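Local coordinates for inositol dehydrogenase (PDB 4MKX), which probably catalyses the NAD-dependent oxidation of scyllo-inositol, as a sugar alcohol dehydrogenase of the Gfo/Idh/MocA family with a Rossmann fold, at residues A[16-21]-A[316-321]; A[34-37]-A[42-45]; A[74-79]-A[101-106]. One frame throughout, in Å; residues are numbered along the deposited sequence.

Contact 1: residues A[16-21]-A[316-321]; sequences KTIKIG and NSILNN
An apolar helix-on-sheet contact joins I18, at the start of strand 18-23 in the Rossmann sheet, to I318 and L319 in the last turn of helix 304-319, nearly 300 residues further along the chain. The evidence is a single methyl meeting two others: I18 CD1 lies 3.7 Å from I318 CG2 and 4.0 Å from L319 CD2. With CG1 of I18 anti to its carbonyl carbon (chi1 -56°) and chi2 at -61°, the ethyl arm turns its terminal carbon to the helix. I318 offers its short branch, CG2, and the two isoleucines cross at a slant, whereas I18 and L319 run past one another in opposite directions. L319 CD2 also reaches the backbone ahead of the strand, 4.0 Å from K16 O. That carbonyl is buried here and has no polar partner in the model, so the methyl covers it without satisfying it. No hydrogen bond crosses between the segments. Around this patch, V315, one turn back on helix 304-319, receives I18 and I20 and also A43 of strand 43-49, while I318 extends to A83 on the adjoining strand 83-86; the helix end thus spans three neighbouring strands.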
loop_
_atom_site.group_PDB
_atom_site.type_symbol
_atom_site.label_atom_id
_atom_site.label_comp_id
_atom_site.label_asym_id
_atom_site.label_seq_id
_atom_site.Cartn_x
_atom_site.Cartn_y
_atom_site.Cartn_z
ATOM N N LYS A 16 25.602 37.755 -8.597
ATOM C CA LYS A 16 24.576 38.651 -8.074
ATOM C C LYS A 16 23.145 38.123 -8.190
ATOM O O LYS A 16 22.863 36.963 -7.882
ATOM C CB LYS A 16 24.699 40.035 -8.732
ATOM C CG LYS A 16 24.261 41.195 -7.835
ATOM C CD LYS A 16 25.135 42.423 -8.019
ATOM C CE LYS A 16 24.421 43.517 -8.798
ATOM N NZ LYS A 16 24.235 43.168 -10.233
ATOM N N THR A 17 22.247 39.003 -8.621
ATOM C CA THR A 17 20.825 38.718 -8.680
ATOM C C THR A 17 20.346 38.775 -10.126
ATOM O O THR A 17 20.533 39.781 -10.808
ATOM C CB THR A 17 20.038 39.745 -7.858
ATOM O OG1 THR A 17 20.493 39.720 -6.499
ATOM C CG2 THR A 17 18.556 39.433 -7.893
ATOM N N ILE A 18 19.727 37.694 -10.588
ATOM C CA ILE A 18 19.181 37.635 -11.944
ATOM C C ILE A 18 17.814 38.300 -11.948
ATOM O O ILE A 18 16.914 37.861 -11.238
ATOM C CB ILE A 18 19.020 36.178 -12.413
ATOM C CG1 ILE A 18 20.350 35.430 -12.320
ATOM C CG2 ILE A 18 18.460 36.122 -13.837
ATOM C CD1 ILE A 18 21.443 36.020 -13.183
ATOM N N LYS A 19 17.647 39.359 -12.737
ATOM C CA LYS A 19 16.345 40.018 -12.822
ATOM C C LYS A 19 15.553 39.381 -13.955
ATOM O O LYS A 19 16.056 39.249 -15.065
ATOM C CB LYS A 19 16.512 41.516 -13.064
ATOM C CG LYS A 19 17.123 42.243 -11.884
ATOM C CD LYS A 19 17.565 43.653 -12.265
ATOM C CE LYS A 19 18.280 44.325 -11.102
ATOM N NZ LYS A 19 19.423 45.159 -11.571
ATOM N N ILE A 20 14.317 38.991 -13.667
ATOM C CA ILE A 20 13.537 38.202 -14.613
ATOM C C ILE A 20 12.275 38.935 -15.018
ATOM O O ILE A 20 11.619 39.559 -14.189
ATOM C CB ILE A 20 13.161 36.842 -13.975
ATOM C CG1 ILE A 20 14.448 36.078 -13.649
ATOM C CG2 ILE A 20 12.253 36.027 -14.903
ATOM C CD1 ILE A 20 14.223 34.751 -12.987
ATOM N N GLY A 21 11.931 38.871 -16.298
ATOM C CA GLY A 21 10.631 39.352 -16.728
ATOM C C GLY A 21 9.779 38.175 -17.147
ATOM O O GLY A 21 10.292 37.213 -17.705
ATOM N N ASN A 316 20.448 29.194 -11.586
ATOM C CA ASN A 316 21.813 28.722 -11.354
ATOM C C ASN A 316 22.596 28.468 -12.641
ATOM O O ASN A 316 23.816 28.617 -12.661
ATOM C CB ASN A 316 21.827 27.469 -10.475
ATOM C CG ASN A 316 21.267 27.720 -9.088
ATOM O OD1 ASN A 316 21.030 28.858 -8.695
ATOM N ND2 ASN A 316 21.043 26.649 -8.343
ATOM N N SER A 317 21.903 28.075 -13.710
ATOM C CA SER A 317 22.568 27.802 -14.987
ATOM C C SER A 317 23.209 29.062 -15.557
ATOM O O SER A 317 24.260 29.004 -16.196
ATOM C CB SER A 317 21.596 27.191 -16.012
ATOM O OG SER A 317 20.723 28.165 -16.564
ATOM N N ILE A 318 22.560 30.195 -15.327
ATOM C CA ILE A 318 23.064 31.487 -15.781
ATOM C C ILE A 318 24.218 31.945 -14.901
ATOM O O ILE A 318 25.253 32.385 -15.402
ATOM C CB ILE A 318 21.963 32.548 -15.732
ATOM C CG1 ILE A 318 20.842 32.198 -16.718
ATOM C CG2 ILE A 318 22.542 33.935 -16.042
ATOM C CD1 ILE A 318 19.586 33.023 -16.525
ATOM N N LEU A 319 24.034 31.842 -13.588
ATOM C CA LEU A 319 25.066 32.242 -12.633
ATOM C C LEU A 319 26.349 31.430 -12.793
ATOM O O LEU A 319 27.449 31.985 -12.753
ATOM C CB LEU A 319 24.556 32.110 -11.199
ATOM C CG LEU A 319 23.533 33.140 -10.733
ATOM C CD1 LEU A 319 23.005 32.778 -9.353
ATOM C CD2 LEU A 319 24.153 34.528 -10.726
ATOM N N ASN A 320 26.203 30.119 -12.970
ATOM C CA ASN A 320 27.348 29.217 -13.072
ATOM C C ASN A 320 27.757 28.877 -14.502
ATOM O O ASN A 320 28.664 28.068 -14.711
ATOM C CB ASN A 320 27.072 27.924 -12.307
ATOM C CG ASN A 320 26.835 28.160 -10.835
ATOM O OD1 ASN A 320 27.169 29.219 -10.305
ATOM N ND2 ASN A 320 26.260 27.169 -10.161
ATOM N N ASN A 321 27.082 29.489 -15.472
ATOM C CA ASN A 321 27.338 29.237 -16.889
ATOM C C ASN A 321 27.403 27.752 -17.235
ATOM O O ASN A 321 28.337 27.301 -17.899
ATOM C CB ASN A 321 28.616 29.956 -17.341
ATOM C CG ASN A 321 28.715 30.090 -18.851
ATOM O OD1 ASN A 321 27.816 29.679 -19.587
ATOM N ND2 ASN A 321 29.811 30.679 -19.320
#

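Contact 2: residues A[34-37]-A[42-45]; sequences TNIA and HAKL
I36 presents one methyl, CG2, as the bump of this contact, and the strand residues A43 to L45 form the shallow hollow that takes it. The floor of the hollow is backbone: I36 CG2 stands 3.9 Å from L45 N and 4.2 Å from K44 C. Its walls are the two side chains directed at the helix, with A43 CB 4.3 Å from I36 CG2 and L45 CB 4.0 Å from the same methyl, while K44 between them points away. The fit follows from chi1 of I36 (-71°), which sets CG2 anti to the backbone N and leaves CG1 to extend elsewhere; I36 reaches I20 on strand 18-23 as well. L45 places its CG anti to the backbone N (chi1 -168°), and its side chain crosses that of I36 at about a right angle, bringing L45 CD1 to 4.1 Å from I36 CG2. A second, smaller bump is A37 CB, 4.1 Å from L45 CB; this is the pair whose CA atoms are nearest, 5.1 Å between A37 CA and L45 CA. The side-chain contacts are all apolar, and no hydrogen bond links the segments. Such close packing of a helix end on the strand that follows belongs to a beta-alpha-beta crossover, here strand 18-23, helix 27-38 and strand 43-49, the opening unit of the Rossmann fold.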
loop_
_atom_site.group_PDB
_atom_site.type_symbol
_atom_site.label_atom_id
_atom_site.label_comp_id
_atom_site.label_asym_id
_atom_site.label_seq_id
_atom_site.Cartn_x
_atom_site.Cartn_y
_atom_site.Cartn_z
ATOM N N THR A 34 5.116 33.858 -8.610
ATOM C CA THR A 34 5.138 33.850 -7.145
ATOM C C THR A 34 6.410 33.189 -6.639
ATOM O O THR A 34 7.058 33.687 -5.720
ATOM C CB THR A 34 3.918 33.118 -6.582
ATOM O OG1 THR A 34 2.731 33.753 -7.064
ATOM C CG2 THR A 34 3.912 33.138 -5.056
ATOM N N ASN A 35 6.775 32.063 -7.242
ATOM C CA ASN A 35 7.977 31.360 -6.829
ATOM C C ASN A 35 9.231 32.199 -7.027
ATOM O O ASN A 35 10.071 32.295 -6.136
ATOM C CB ASN A 35 8.108 30.036 -7.577
ATOM C CG ASN A 35 7.150 28.980 -7.087
ATOM O OD1 ASN A 35 6.533 29.110 -6.023
ATOM N ND2 ASN A 35 7.024 27.915 -7.858
ATOM N N ILE A 36 9.356 32.814 -8.199
ATOM C CA ILE A 36 10.522 33.612 -8.508
ATOM C C ILE A 36 10.641 34.787 -7.541
ATOM O O ILE A 36 11.735 35.115 -7.093
ATOM C CB ILE A 36 10.466 34.133 -9.961
ATOM C CG1 ILE A 36 10.699 32.983 -10.938
ATOM C CG2 ILE A 36 11.507 35.235 -10.182
ATOM C CD1 ILE A 36 10.180 33.274 -12.333
ATOM N N ALA A 37 9.506 35.386 -7.201
ATOM C CA ALA A 37 9.489 36.585 -6.362
ATOM C C ALA A 37 9.800 36.301 -4.890
ATOM O O ALA A 37 10.344 37.159 -4.197
ATOM C CB ALA A 37 8.140 37.283 -6.471
ATOM N N HIS A 42 18.716 34.198 -5.493
ATOM C CA HIS A 42 19.473 34.958 -6.489
ATOM C C HIS A 42 18.621 35.396 -7.670
ATOM O O HIS A 42 19.121 35.534 -8.779
ATOM C CB HIS A 42 20.684 34.169 -6.996
ATOM C CG HIS A 42 21.567 33.646 -5.907
ATOM N ND1 HIS A 42 22.010 34.434 -4.863
ATOM C CD2 HIS A 42 22.098 32.418 -5.703
ATOM C CE1 HIS A 42 22.772 33.709 -4.064
ATOM N NE2 HIS A 42 22.840 32.482 -4.550
ATOM N N ALA A 43 17.339 35.623 -7.422
ATOM C CA ALA A 43 16.444 36.051 -8.482
ATOM C C ALA A 43 15.493 37.121 -7.988
ATOM O O ALA A 43 15.132 37.167 -6.810
ATOM C CB ALA A 43 15.667 34.870 -9.030
ATOM N N LYS A 44 15.096 37.990 -8.908
ATOM C CA LYS A 44 14.128 39.025 -8.620
ATOM C C LYS A 44 13.131 39.058 -9.763
ATOM O O LYS A 44 13.531 39.035 -10.926
ATOM C CB LYS A 44 14.855 40.365 -8.535
ATOM C CG LYS A 44 13.960 41.567 -8.367
ATOM C CD LYS A 44 14.808 42.826 -8.257
ATOM C CE LYS A 44 13.949 44.081 -8.216
ATOM N NZ LYS A 44 12.918 44.014 -7.147
ATOM N N LEU A 45 11.840 39.100 -9.448
ATOM C CA LEU A 45 10.845 39.308 -10.496
ATOM C C LEU A 45 10.734 40.806 -10.736
ATOM O O LEU A 45 10.147 41.534 -9.935
ATOM C CB LEU A 45 9.487 38.712 -10.118
ATOM C CG LEU A 45 8.489 38.648 -11.280
ATOM C CD1 LEU A 45 8.970 37.681 -12.336
ATOM C CD2 LEU A 45 7.114 38.258 -10.790
#

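Contact 3: residues A[74-79]-A[101-106]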
loop_
_atom_site.group_PDB
_atom_site.type_symbol
_atom_site.label_atom_id
_atom_site.label_comp_id
_atom_site.label_asym_id
_atom_site.label_seq_id
_atom_site.Cartn_x
_atom_site.Cartn_y
_atom_site.Cartn_z
ATOM N N ASP A 74 8.201 45.287 -26.045
ATOM C CA ASP A 74 8.459 46.492 -25.270
ATOM C C ASP A 74 9.204 46.101 -23.998
ATOM O O ASP A 74 10.179 46.741 -23.623
ATOM C CB ASP A 74 7.148 47.196 -24.930
ATOM C CG ASP A 74 7.363 48.552 -24.283
ATOM O OD1 ASP A 74 8.502 49.066 -24.339
ATOM O OD2 ASP A 74 6.392 49.100 -23.720
ATOM N N MET A 75 8.775 45.012 -23.362
ATOM C CA MET A 75 9.446 44.562 -22.140
ATOM C C MET A 75 10.895 44.163 -22.389
ATOM O O MET A 75 11.801 44.573 -21.662
ATOM C CB MET A 75 8.712 43.385 -21.493
ATOM C CG MET A 75 9.441 42.856 -20.253
ATOM S SD MET A 75 8.574 41.527 -19.385
ATOM C CE MET A 75 8.648 40.214 -20.593
ATOM N N VAL A 76 11.118 43.347 -23.407
ATOM C CA VAL A 76 12.456 42.827 -23.655
ATOM C C VAL A 76 13.446 43.918 -24.118
ATOM O O VAL A 76 14.660 43.835 -23.877
ATOM C CB VAL A 76 12.380 41.644 -24.625
ATOM C CG1 VAL A 76 13.720 41.014 -24.787
ATOM C CG2 VAL A 76 11.412 40.605 -24.066
ATOM N N GLN A 77 12.923 44.951 -24.764
ATOM C CA GLN A 77 13.775 46.038 -25.226
ATOM C C GLN A 77 14.122 47.015 -24.112
ATOM O O GLN A 77 15.222 47.571 -24.088
ATOM C CB GLN A 77 13.103 46.805 -26.363
ATOM C CG GLN A 77 12.996 46.044 -27.659
ATOM C CD GLN A 77 12.249 46.831 -28.714
ATOM O OE1 GLN A 77 12.602 47.971 -29.018
ATOM N NE2 GLN A 77 11.205 46.228 -29.275
ATOM N N HIS A 78 13.187 47.237 -23.195
ATOM C CA HIS A 78 13.330 48.347 -22.253
ATOM C C HIS A 78 13.467 47.978 -20.773
ATOM O O HIS A 78 14.083 48.723 -20.016
ATOM C CB HIS A 78 12.182 49.342 -22.438
ATOM C CG HIS A 78 12.030 49.829 -23.848
ATOM N ND1 HIS A 78 10.856 49.691 -24.559
ATOM C CD2 HIS A 78 12.897 50.467 -24.671
ATOM C CE1 HIS A 78 11.012 50.208 -25.766
ATOM N NE2 HIS A 78 12.240 50.689 -25.858
ATOM N N ALA A 79 12.901 46.846 -20.350
ATOM C CA ALA A 79 12.944 46.485 -18.930
ATOM C C ALA A 79 14.359 46.183 -18.451
ATOM O O ALA A 79 15.232 45.811 -19.237
ATOM C CB ALA A 79 12.010 45.302 -18.632
ATOM N N LEU A 101 15.853 36.288 -27.310
ATOM C CA LEU A 101 17.231 35.924 -27.604
ATOM C C LEU A 101 17.914 37.031 -28.403
ATOM O O LEU A 101 19.079 37.353 -28.158
ATOM C CB LEU A 101 17.299 34.596 -28.363
ATOM C CG LEU A 101 16.969 33.360 -27.532
ATOM C CD1 LEU A 101 17.031 32.111 -28.419
ATOM C CD2 LEU A 101 17.929 33.224 -26.371
ATOM N N ASN A 102 17.180 37.612 -29.344
ATOM C CA ASN A 102 17.722 38.700 -30.163
ATOM C C ASN A 102 18.045 39.946 -29.337
ATOM O O ASN A 102 18.919 40.735 -29.700
ATOM C CB ASN A 102 16.764 39.028 -31.315
ATOM C CG ASN A 102 16.822 37.995 -32.439
ATOM O OD1 ASN A 102 17.886 37.449 -32.743
ATOM N ND2 ASN A 102 15.676 37.725 -33.062
ATOM N N ALA A 103 17.346 40.119 -28.220
ATOM C CA ALA A 103 17.601 41.241 -27.330
ATOM C C ALA A 103 18.564 40.864 -26.215
ATOM O O ALA A 103 18.733 41.614 -25.250
ATOM C CB ALA A 103 16.321 41.765 -26.768
ATOM N N GLY A 104 19.201 39.707 -26.357
ATOM C CA GLY A 104 20.238 39.281 -25.436
ATOM C C GLY A 104 19.747 38.801 -24.078
ATOM O O GLY A 104 20.440 38.967 -23.075
ATOM N N LYS A 105 18.564 38.198 -24.035
ATOM C CA LYS A 105 18.036 37.693 -22.762
ATOM C C LYS A 105 18.045 36.170 -22.728
ATOM O O LYS A 105 17.753 35.513 -23.735
ATOM C CB LYS A 105 16.609 38.192 -22.531
ATOM C CG LYS A 105 16.417 39.684 -22.764
ATOM C CD LYS A 105 17.370 40.519 -21.917
ATOM C CE LYS A 105 17.139 42.010 -22.142
ATOM N NZ LYS A 105 18.158 42.858 -21.451
ATOM N N HIS A 106 18.390 35.618 -21.567
ATOM C CA HIS A 106 18.281 34.171 -21.332
ATOM C C HIS A 106 16.812 33.792 -21.320
ATOM O O HIS A 106 15.959 34.593 -20.930
ATOM C CB HIS A 106 18.926 33.810 -19.997
ATOM C CG HIS A 106 20.373 34.173 -19.911
ATOM N ND1 HIS A 106 21.372 33.369 -20.413
ATOM C CD2 HIS A 106 20.991 35.255 -19.373
ATOM C CE1 HIS A 106 22.545 33.942 -20.196
ATOM N NE2 HIS A 106 22.340 35.084 -19.565
HETATM O O HOH W 1 15.949 45.213 -21.741
#
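V76, on the last turn of helix 72-78, packs against A103 and K105, which flank the glycine of a Schellman motif at the end of helix 93-102; both helices belong to the Rossmann domain. The apolar part rests on one methyl of V76. V76 CG1, anti to the backbone N (chi1 -174°), touches A103 CB at 3.4 Å, tighter than usual for two carbons, and meets K105 CG at 3.6 Å. The V76 and K105 side chains run alongside with opposite headings, and the lysine chain, bent at chi2 (-56°) and extended beyond it, runs on to place K105 CE 3.5 Å from V76 O.

Backbone hydrogen bonds shape the two helix ends. G104, with positive phi (75°), closes its helix through G104 N to L101 O and K105 N to A100 O, and the turn leaves A103 and K105 both directed at V76. On the other side A79 N bonds to M75 O at the point where the chain leaves helix 72-78.

The polar contact is carried by water. Although no direct hydrogen bond joins the segments, the O of one water donates to both V76 O (2.9 Å) and A79 O (2.7 Å), satisfying two carbonyls at the helix terminus. The ammonium group of K105 has its stronger partner in I81 O, beyond A79, so the lysine is tied to the loop that follows helix 72-78. K105 NZ gives the same water's O a weak bond of 3.2 Å.

All three contacts involve the Rossmann domain; in contact 1 the late helix 304-319 packs on its sheet. Contact 2 is closest to core, two of its five touching residues being buried and none exposed, whereas contact 1 includes the exposed K16 and contact 3 lies farthest out, its centre about 24 Å from the chain centre against 22 and 20 Å for contacts 1 and 2. Contacts 1 and 2 are apolar helix-on-strand contacts on neighbouring strands, linked by backbone pairing, I20 N lying 2.9 Å from K44 O. Contact 3 instead joins two helix ends and adds a bridging water and a lysine. It still meets contact 1, where I318 CD1 packs 3.6 Å from H106 CB, but not contact 2.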